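PDB 3G8Z: protein of unknown function with cystatin-like fold from Xanthomonas campestris pv. campestris, which is of unknown function but adopts a cystatin-like fold and belongs to the SnoaL-like family, whose name comes from a polyketide cyclase. Local coordinates for residues D91-G96 / A100-F105; S28-I33 / G118-R123; G55-S60 / A137-E142. One frame throughout, in Å; residues are numbered along the deposited sequence.

Interaction 1. Residues D91-G96 / A100-F105; sequences DYMASG and AITLEF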
loop_
_atom_site.group_PDB
_atom_site.type_symbol
_atom_site.label_atom_id
_atom_site.label_comp_id
_atom_site.label_asym_id
_atom_site.label_seq_id
_atom_site.Cartn_x
_atom_site.Cartn_y
_atom_site.Cartn_z
ATOM N N ASP A 91 7.895 5.886 -4.959
ATOM C CA ASP A 91 7.571 6.759 -3.839
ATOM C C ASP A 91 7.569 6.006 -2.516
ATOM O O ASP A 91 7.156 4.856 -2.456
ATOM C CB ASP A 91 6.190 7.393 -4.050
ATOM C CG ASP A 91 6.178 8.413 -5.174
ATOM O OD1 ASP A 91 7.019 9.335 -5.146
ATOM O OD2 ASP A 91 5.328 8.305 -6.080
ATOM N N TYR A 92 8.025 6.679 -1.460
ATOM C CA TYR A 92 7.891 6.211 -0.084
ATOM C C TYR A 92 6.872 7.086 0.613
ATOM O O TYR A 92 7.042 8.304 0.668
ATOM C CB TYR A 92 9.210 6.344 0.673
ATOM C CG TYR A 92 10.325 5.515 0.087
ATOM C CD1 TYR A 92 11.014 5.932 -1.043
ATOM C CD2 TYR A 92 10.710 4.329 0.688
ATOM C CE1 TYR A 92 12.039 5.156 -1.575
ATOM C CE2 TYR A 92 11.717 3.576 0.185
ATOM C CZ TYR A 92 12.374 3.980 -0.954
ATOM O OH TYR A 92 13.397 3.192 -1.419
HETATM N N MSE A 93 5.839 6.475 1.172
HETATM C CA MSE A 93 4.743 7.218 1.776
HETATM C C MSE A 93 4.430 6.703 3.160
HETATM O O MSE A 93 4.360 5.487 3.365
HETATM C CB MSE A 93 3.519 7.050 0.886
HETATM C CG MSE A 93 3.780 7.414 -0.563
HETATM SE SE MSE A 93 2.182 7.197 -1.580
HETATM C CE MSE A 93 2.897 7.193 -3.416
ATOM N N ALA A 94 4.242 7.612 4.117
ATOM C CA ALA A 94 4.012 7.196 5.495
ATOM C C ALA A 94 2.588 7.391 5.943
ATOM O O ALA A 94 1.964 8.411 5.658
ATOM C CB ALA A 94 4.951 7.956 6.459
ATOM N N SER A 95 2.082 6.427 6.697
ATOM C CA SER A 95 0.762 6.546 7.259
ATOM C C SER A 95 0.739 5.795 8.568
ATOM O O SER A 95 0.862 4.585 8.594
ATOM C CB SER A 95 -0.265 5.993 6.287
ATOM O OG SER A 95 -1.571 6.385 6.675
ATOM N N GLY A 96 0.629 6.516 9.667
ATOM C CA GLY A 96 0.812 5.890 10.977
ATOM C C GLY A 96 2.195 5.266 11.065
ATOM O O GLY A 96 3.179 5.916 10.739
ATOM N N ALA A 100 4.270 2.795 2.707
ATOM C CA ALA A 100 4.074 2.150 1.401
ATOM C C ALA A 100 5.147 2.602 0.453
ATOM O O ALA A 100 5.464 3.805 0.355
ATOM C CB ALA A 100 2.710 2.445 0.809
ATOM N N ILE A 101 5.744 1.621 -0.214
ATOM C CA ILE A 101 6.729 1.891 -1.231
ATOM C C ILE A 101 6.192 1.357 -2.534
ATOM O O ILE A 101 5.984 0.159 -2.663
ATOM C CB ILE A 101 8.079 1.217 -0.936
ATOM C CG1 ILE A 101 8.475 1.480 0.527
ATOM C CG2 ILE A 101 9.141 1.736 -1.944
ATOM C CD1 ILE A 101 9.109 0.318 1.246
ATOM N N THR A 102 5.986 2.252 -3.501
ATOM C CA THR A 102 5.587 1.885 -4.829
ATOM C C THR A 102 6.859 1.598 -5.598
ATOM O O THR A 102 7.858 2.309 -5.447
ATOM C CB THR A 102 4.771 3.006 -5.538
ATOM O OG1 THR A 102 5.450 4.254 -5.377
ATOM C CG2 THR A 102 3.389 3.115 -4.916
ATOM N N LEU A 103 6.818 0.564 -6.420
ATOM C CA LEU A 103 8.020 0.071 -7.031
ATOM C C LEU A 103 7.749 -0.784 -8.241
ATOM O O LEU A 103 6.592 -1.049 -8.617
ATOM C CB LEU A 103 8.865 -0.677 -5.989
ATOM C CG LEU A 103 8.171 -1.736 -5.156
ATOM C CD1 LEU A 103 7.952 -2.976 -6.029
ATOM C CD2 LEU A 103 8.963 -2.043 -3.860
ATOM N N GLU A 104 8.839 -1.148 -8.894
ATOM C CA GLU A 104 8.823 -2.101 -9.977
ATOM C C GLU A 104 9.720 -3.258 -9.598
ATOM O O GLU A 104 10.821 -3.063 -9.064
ATOM C CB GLU A 104 9.356 -1.471 -11.263
ATOM C CG GLU A 104 9.258 -2.397 -12.461
ATOM C CD GLU A 104 10.103 -1.955 -13.629
ATOM O OE1 GLU A 104 11.356 -1.845 -13.475
ATOM O OE2 GLU A 104 9.505 -1.740 -14.709
ATOM N N PHE A 105 9.267 -4.476 -9.855
ATOM C CA PHE A 105 10.183 -5.570 -9.689
ATOM C C PHE A 105 10.286 -6.396 -10.948
ATOM O O PHE A 105 9.422 -6.331 -11.826
ATOM C CB PHE A 105 9.881 -6.374 -8.427
ATOM C CG PHE A 105 8.549 -6.993 -8.406
ATOM C CD1 PHE A 105 8.361 -8.250 -8.929
ATOM C CD2 PHE A 105 7.472 -6.334 -7.820
ATOM C CE1 PHE A 105 7.101 -8.859 -8.900
ATOM C CE2 PHE A 105 6.218 -6.914 -7.793
ATOM C CZ PHE A 105 6.019 -8.184 -8.338
HETATM O O HOH W 1 3.956 6.165 -6.575
#

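Interaction 2. Residues S28-I33 / G118-R123; sequences SYITAI and GVDLLR. With GOL (glycerol), chain E.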
loop_
_atom_site.group_PDB
_atom_site.type_symbol
_atom_site.label_atom_id
_atom_site.label_comp_id
_atom_site.label_asym_id
_atom_site.label_seq_id
_atom_site.Cartn_x
_atom_site.Cartn_y
_atom_site.Cartn_z
ATOM N N SER A 28 16.375 2.452 3.760
ATOM C CA SER A 28 17.532 1.613 4.086
ATOM C C SER A 28 17.255 0.170 3.693
ATOM O O SER A 28 18.125 -0.536 3.166
ATOM C CB SER A 28 17.853 1.727 5.587
ATOM O OG SER A 28 18.824 0.776 5.964
ATOM N N TYR A 29 16.025 -0.258 3.966
ATOM C CA TYR A 29 15.550 -1.589 3.623
ATOM C C TYR A 29 15.607 -1.844 2.111
ATOM O O TYR A 29 16.139 -2.874 1.668
ATOM C CB TYR A 29 14.115 -1.768 4.163
ATOM C CG TYR A 29 13.421 -3.026 3.676
ATOM C CD1 TYR A 29 13.664 -4.247 4.290
ATOM C CD2 TYR A 29 12.539 -2.987 2.607
ATOM C CE1 TYR A 29 13.041 -5.397 3.855
ATOM C CE2 TYR A 29 11.913 -4.133 2.159
ATOM C CZ TYR A 29 12.173 -5.331 2.801
ATOM O OH TYR A 29 11.574 -6.485 2.363
ATOM N N ILE A 30 15.042 -0.923 1.324
ATOM C CA ILE A 30 15.056 -1.044 -0.132
ATOM C C ILE A 30 16.478 -0.983 -0.691
ATOM O O ILE A 30 16.847 -1.796 -1.533
ATOM C CB ILE A 30 14.181 0.022 -0.814
ATOM C CG1 ILE A 30 12.708 -0.145 -0.405
ATOM C CG2 ILE A 30 14.329 -0.041 -2.352
ATOM C CD1 ILE A 30 12.033 -1.402 -0.969
ATOM N N THR A 31 17.296 -0.055 -0.223
ATOM C CA THR A 31 18.673 -0.003 -0.690
ATOM C C THR A 31 19.396 -1.334 -0.417
ATOM O O THR A 31 20.174 -1.827 -1.246
ATOM C CB THR A 31 19.409 1.134 -0.018
ATOM O OG1 THR A 31 18.815 2.361 -0.442
ATOM C CG2 THR A 31 20.910 1.114 -0.344
ATOM N N ALA A 32 19.126 -1.926 0.736
ATOM C CA ALA A 32 19.823 -3.150 1.123
ATOM C C ALA A 32 19.383 -4.332 0.253
ATOM O O ALA A 32 20.210 -5.142 -0.196
ATOM C CB ALA A 32 19.628 -3.429 2.616
ATOM N N ILE A 33 18.096 -4.413 -0.029
ATOM C CA ILE A 33 17.597 -5.405 -1.001
ATOM C C ILE A 33 18.278 -5.177 -2.345
ATOM O O ILE A 33 18.838 -6.104 -2.936
ATOM C CB ILE A 33 16.079 -5.328 -1.151
ATOM C CG1 ILE A 33 15.408 -5.863 0.112
ATOM C CG2 ILE A 33 15.586 -6.121 -2.362
ATOM C CD1 ILE A 33 13.980 -5.547 0.144
ATOM N N GLY A 118 4.646 -3.074 -8.245
ATOM C CA GLY A 118 4.285 -3.655 -6.952
ATOM C C GLY A 118 4.222 -2.585 -5.896
ATOM O O GLY A 118 4.567 -1.430 -6.148
ATOM N N VAL A 119 3.786 -2.967 -4.703
ATOM C CA VAL A 119 3.849 -2.090 -3.543
ATOM C C VAL A 119 4.306 -2.938 -2.373
ATOM O O VAL A 119 3.796 -4.027 -2.182
ATOM C CB VAL A 119 2.463 -1.462 -3.200
ATOM C CG1 VAL A 119 2.566 -0.434 -2.025
ATOM C CG2 VAL A 119 1.846 -0.796 -4.429
ATOM N N ASP A 120 5.306 -2.454 -1.636
ATOM C CA ASP A 120 5.696 -3.061 -0.369
ATOM C C ASP A 120 5.124 -2.233 0.731
ATOM O O ASP A 120 5.298 -1.017 0.733
ATOM C CB ASP A 120 7.198 -3.102 -0.194
ATOM C CG ASP A 120 7.852 -4.145 -1.022
ATOM O OD1 ASP A 120 7.224 -4.607 -2.019
ATOM O OD2 ASP A 120 9.019 -4.492 -0.689
ATOM N N LEU A 121 4.416 -2.878 1.653
ATOM C CA LEU A 121 3.926 -2.209 2.846
ATOM C C LEU A 121 4.751 -2.681 4.039
ATOM O O LEU A 121 4.817 -3.875 4.307
ATOM C CB LEU A 121 2.434 -2.486 3.090
ATOM C CG LEU A 121 1.413 -1.429 2.609
ATOM C CD1 LEU A 121 1.543 -0.145 3.404
ATOM C CD2 LEU A 121 1.599 -1.141 1.134
ATOM N N LEU A 122 5.383 -1.740 4.739
ATOM C CA LEU A 122 6.202 -2.058 5.907
ATOM C C LEU A 122 5.607 -1.399 7.123
ATOM O O LEU A 122 5.240 -0.212 7.065
ATOM C CB LEU A 122 7.639 -1.529 5.754
ATOM C CG LEU A 122 8.391 -1.864 4.461
ATOM C CD1 LEU A 122 9.791 -1.235 4.485
ATOM C CD2 LEU A 122 8.468 -3.346 4.232
ATOM N N ARG A 123 5.528 -2.140 8.217
ATOM C CA ARG A 123 5.178 -1.565 9.500
ATOM C C ARG A 123 6.455 -1.474 10.311
ATOM O O ARG A 123 7.173 -2.443 10.424
ATOM C CB ARG A 123 4.157 -2.410 10.251
ATOM C CG ARG A 123 3.660 -1.701 11.498
ATOM C CD ARG A 123 2.365 -2.288 12.068
ATOM N NE ARG A 123 2.419 -3.714 12.297
ATOM C CZ ARG A 123 2.783 -4.301 13.445
ATOM N NH1 ARG A 123 3.164 -3.596 14.501
ATOM N NH2 ARG A 123 2.776 -5.619 13.536
HETATM C C1 GOL E . 9.946 -7.614 -2.337
HETATM O O1 GOL E . 9.490 -6.315 -2.638
HETATM C C2 GOL E . 11.047 -7.529 -1.295
HETATM O O2 GOL E . 10.594 -6.777 -0.187
HETATM C C3 GOL E . 11.440 -8.940 -0.869
HETATM O O3 GOL E . 12.538 -9.400 -1.625
#

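Interaction 3. Residues G55-S60 / A137-E142; sequences GNHQFS and ADQTQE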
loop_
_atom_site.group_PDB
_atom_site.type_symbol
_atom_site.label_atom_id
_atom_site.label_comp_id
_atom_site.label_asym_id
_atom_site.label_seq_id
_atom_site.Cartn_x
_atom_site.Cartn_y
_atom_site.Cartn_z
ATOM N N GLY A 55 -0.346 -14.548 -3.123
ATOM C CA GLY A 55 -0.380 -15.394 -4.287
ATOM C C GLY A 55 -0.537 -16.864 -3.996
ATOM O O GLY A 55 -1.006 -17.276 -2.940
ATOM N N ASN A 56 -0.113 -17.659 -4.963
ATOM C CA ASN A 56 -0.355 -19.064 -4.926
ATOM C C ASN A 56 0.843 -19.794 -5.464
ATOM O O ASN A 56 0.759 -20.494 -6.476
ATOM C CB ASN A 56 -1.606 -19.346 -5.744
ATOM C CG ASN A 56 -2.863 -19.180 -4.926
ATOM O OD1 ASN A 56 -3.272 -20.104 -4.213
ATOM N ND2 ASN A 56 -3.471 -17.995 -4.988
ATOM N N HIS A 57 1.975 -19.584 -4.807
ATOM C CA HIS A 57 3.216 -20.256 -5.179
ATOM C C HIS A 57 3.895 -20.733 -3.918
ATOM O O HIS A 57 3.362 -20.573 -2.822
ATOM C CB HIS A 57 4.126 -19.301 -5.951
ATOM C CG HIS A 57 4.412 -18.028 -5.221
ATOM N ND1 HIS A 57 5.340 -17.939 -4.216
ATOM C CD2 HIS A 57 3.888 -16.786 -5.357
ATOM C CE1 HIS A 57 5.384 -16.696 -3.763
ATOM N NE2 HIS A 57 4.515 -15.975 -4.448
ATOM N N GLN A 58 5.043 -21.367 -4.066
ATOM C CA GLN A 58 5.688 -22.057 -2.952
ATOM C C GLN A 58 6.088 -21.175 -1.773
ATOM O O GLN A 58 6.279 -21.685 -0.677
ATOM C CB GLN A 58 6.911 -22.837 -3.445
ATOM C CG GLN A 58 7.992 -21.977 -4.053
ATOM C CD GLN A 58 9.218 -22.785 -4.442
ATOM O OE1 GLN A 58 9.799 -23.454 -3.603
ATOM N NE2 GLN A 58 9.615 -22.721 -5.718
ATOM N N PHE A 59 6.204 -19.866 -1.979
ATOM C CA PHE A 59 6.563 -18.945 -0.884
ATOM C C PHE A 59 5.385 -18.155 -0.370
ATOM O O PHE A 59 5.541 -17.319 0.503
ATOM C CB PHE A 59 7.658 -17.966 -1.337
ATOM C CG PHE A 59 8.861 -18.652 -1.916
ATOM C CD1 PHE A 59 9.618 -19.498 -1.136
ATOM C CD2 PHE A 59 9.199 -18.492 -3.260
ATOM C CE1 PHE A 59 10.724 -20.136 -1.649
ATOM C CE2 PHE A 59 10.297 -19.134 -3.777
ATOM C CZ PHE A 59 11.059 -19.961 -2.975
ATOM N N SER A 60 4.205 -18.413 -0.923
ATOM C CA SER A 60 3.044 -17.631 -0.585
ATOM C C SER A 60 2.613 -17.961 0.841
ATOM O O SER A 60 2.853 -19.065 1.334
ATOM C CB SER A 60 1.888 -17.935 -1.542
ATOM O OG SER A 60 2.138 -17.410 -2.832
ATOM N N ALA A 137 1.270 -6.374 -9.114
ATOM C CA ALA A 137 0.283 -5.966 -10.106
ATOM C C ALA A 137 -0.190 -7.128 -10.960
ATOM O O ALA A 137 -1.269 -7.074 -11.522
ATOM C CB ALA A 137 0.860 -4.868 -11.011
ATOM N N ASP A 138 0.626 -8.160 -11.077
ATOM C CA ASP A 138 0.291 -9.314 -11.895
ATOM C C ASP A 138 0.669 -10.574 -11.124
ATOM O O ASP A 138 1.775 -11.118 -11.265
ATOM C CB ASP A 138 1.014 -9.249 -13.235
ATOM C CG ASP A 138 0.622 -10.376 -14.162
ATOM O OD1 ASP A 138 -0.067 -11.336 -13.724
ATOM O OD2 ASP A 138 1.033 -10.301 -15.340
ATOM N N GLN A 139 -0.258 -11.032 -10.304
ATOM C CA GLN A 139 0.050 -12.101 -9.388
ATOM C C GLN A 139 0.151 -13.438 -10.144
ATOM O O GLN A 139 0.852 -14.347 -9.703
ATOM C CB GLN A 139 -1.019 -12.174 -8.292
ATOM C CG GLN A 139 -0.664 -13.092 -7.151
ATOM C CD GLN A 139 0.577 -12.637 -6.452
ATOM O OE1 GLN A 139 0.664 -11.491 -6.019
ATOM N NE2 GLN A 139 1.577 -13.513 -6.371
ATOM N N THR A 140 -0.573 -13.570 -11.255
ATOM C CA THR A 140 -0.483 -14.783 -12.091
ATOM C C THR A 140 0.947 -14.973 -12.616
ATOM O O THR A 140 1.501 -16.078 -12.607
ATOM C CB THR A 140 -1.482 -14.713 -13.282
ATOM O OG1 THR A 140 -2.819 -14.759 -12.770
ATOM C CG2 THR A 140 -1.318 -15.903 -14.227
ATOM N N GLN A 141 1.553 -13.883 -13.085
ATOM C CA GLN A 141 2.921 -13.929 -13.584
ATOM C C GLN A 141 3.907 -14.217 -12.436
ATOM O O GLN A 141 4.792 -15.051 -12.585
ATOM C CB GLN A 141 3.265 -12.626 -14.309
ATOM C CG GLN A 141 4.700 -12.504 -14.749
ATOM C CD GLN A 141 5.038 -11.115 -15.290
ATOM O OE1 GLN A 141 5.612 -10.298 -14.583
ATOM N NE2 GLN A 141 4.673 -10.849 -16.534
ATOM N N GLU A 142 3.734 -13.559 -11.289
ATOM C CA GLU A 142 4.634 -13.778 -10.149
ATOM C C GLU A 142 4.523 -15.202 -9.608
ATOM O O GLU A 142 5.528 -15.796 -9.211
ATOM C CB GLU A 142 4.377 -12.805 -9.004
ATOM C CG GLU A 142 5.650 -12.585 -8.182
ATOM C CD GLU A 142 5.410 -12.089 -6.769
ATOM O OE1 GLU A 142 4.231 -11.843 -6.367
ATOM O OE2 GLU A 142 6.426 -11.980 -6.048
#

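Interaction 1. Residues D91-G96 / A100-F105
Tyr92 and Ile101 face each other as a non-hydrogen-bonded pair of the antiparallel hairpin formed by strands 85-95 and 98-109. The isoleucine reaches the phenol with both branches. Its CG2 methyl stands over one ring face, 4.0 Å from the centroid and 19° off the normal, a CH-pi contact displaced toward the rim; its CG1 meets Tyr92 CD2 at 3.6 Å. Tyr92 CG lies anti to its own carbonyl carbon, which swings the ring across the neighbouring strand and brings it against helix 22-35, where it touches Ile23, Ala26, Lys27 and Ile30.

Met93, a selenomethionine, and Ala100 form the next pair, a hydrogen-bonded one whose side chains emerge from the other face of the sheet. Met93 N to Ala100 O and Ala100 N to Met93 O are its two reciprocal backbone bonds, each 2.8 Å. The extended Met93 chain runs on to pack against Ser136 of the second subunit.

Beyond Tyr92 and Ile101, Asp91 and Thr102 lie side by side and point the same way. Thr102 N donates to Asp91 O, but in the other direction the hydroxyl replaces the backbone carbonyl as acceptor, while the Thr102 backbone also pairs with Asp90: Asp91 N binds Thr102 OG1 at 3.0 Å with an angle of 152° at the hydrogen. A chi1 of 48°, with OG1 between the backbone N and the carbonyl carbon, turns the hydroxyl to that N-H. A water bridges the same OG1, at 2.7 Å, to Asp91 OD2.

Tyr92, backed by Ile101, thus turns a largely apolar ring to helix 22-35, whereas the opposite face mixes the water-linked Asp91 and Thr102 with apolar Met93 and Ala100, and the second subunit packs on it.

Interaction 2. Residues S28-I33 / G118-R123
A pocket between helix 22-35 and the concave face of the curved sheet, the place where ligands bind in many cystatin-like (SnoaL-like) proteins, holds a glycerol here, gripped by Tyr29 and Asp120. The glycerol probably comes from the crystallisation liquor, so it marks a polar site without identifying a natural ligand. Tyr29 OH donates to glycerol O2 at 2.7 Å, and O2 in turn donates to Asp120 OD2 at 2.8 Å. Glycerol O1 gives Asp120 OD2 a second bond, of 2.7 Å, so one carboxylate oxygen receives two hydroxyls.

Tyr29 CG is anti to the backbone N (chi1 170°), a setting that extends the phenol from the helix toward the strand. Its long axis crosses the aspartate at about a right angle, with ring and carboxylate planes 57° apart, and Asp120 OD2 lies at the ring edge, 4.1 Å from Tyr29 CE2. Away from the hydroxyl, Leu122 sets CD1 against Tyr29 CD2 at 3.8 Å. Ile30 CD1 approaches Asp120 OD2 at 4.3 Å, and Ile33 CD1 touches the glycerol, so apolar groups border the buried carboxylate.

Around the pocket, Tyr29 also rests on Leu41 and Ile44 of helix 38-44 and on Ile129 of strand 128-136, Ile30 packs on strand 85-95, and Asp120 touches Leu103 of strand 98-109 and Leu134 of strand 128-136.

Interaction 3. Residues G55-S60 / A137-E142
Gly55, at phi 101° and psi -158°, passes close to the first turn of helix 139-146, its CA 6.1 Å from that of Gln139, while a type I turn from His57 to Ser60 folds the loop back.

Gln139 makes the closest approach: its chain, bent at chi2, brings NE2 to 3.4 Å from Gly55 CA, a glycine carbon with no side chain in between. The amide also lies at the edge of the His57 ring, Gln139 NE2 4.1 Å from His57 CD2, with the two planes 24° apart. Gln139 NE2 is held within its own helix, donating to Asp143 OD1 and, at 3.1 Å, to Glu142 OE1 from above the carboxylate plane. The other Glu142 oxygen, OE2, takes Trp146 NE1.

His57 is fixed within its own loop. Phe59 N donates to ND1, Ser60 OG sits over the centre of one ring face, and His57 N donates to Ser60 OG at 2.9 Å.

Asp138 is the N-cap of the helix, its OD1 accepting from Gln141 N at 3.1 Å. Through Gly55 and His57, the loop between strands 49-53 and 61-64 thus packs, as it leads into a type I turn, on the first turn of the N-capped C-terminal helix.

In the fold
From the N terminus, helix 22-35 supplies the first half of interaction 2, and the loop 55-60 then opens interaction 3. Interaction 1 closes first, as the hairpin of strands 85-95 and 98-109, with its short connection. Strand 112-125 next returns to the helix and closes interaction 2 around that hairpin; helix 139-146 finally closes interaction 3. Interaction 1 is therefore nested in both others, whereas 2 and 3 cross. Interactions 1 and 2 share the sheet: probable hydrogen bonds, Ile101 N to Asp120 O and Gly118 N to Leu103 O, each 2.8 Å, link neighbouring strands. Interaction 3 lies about 20 Å from interaction 1, centre to centre, yet Phe105 touches Glu142.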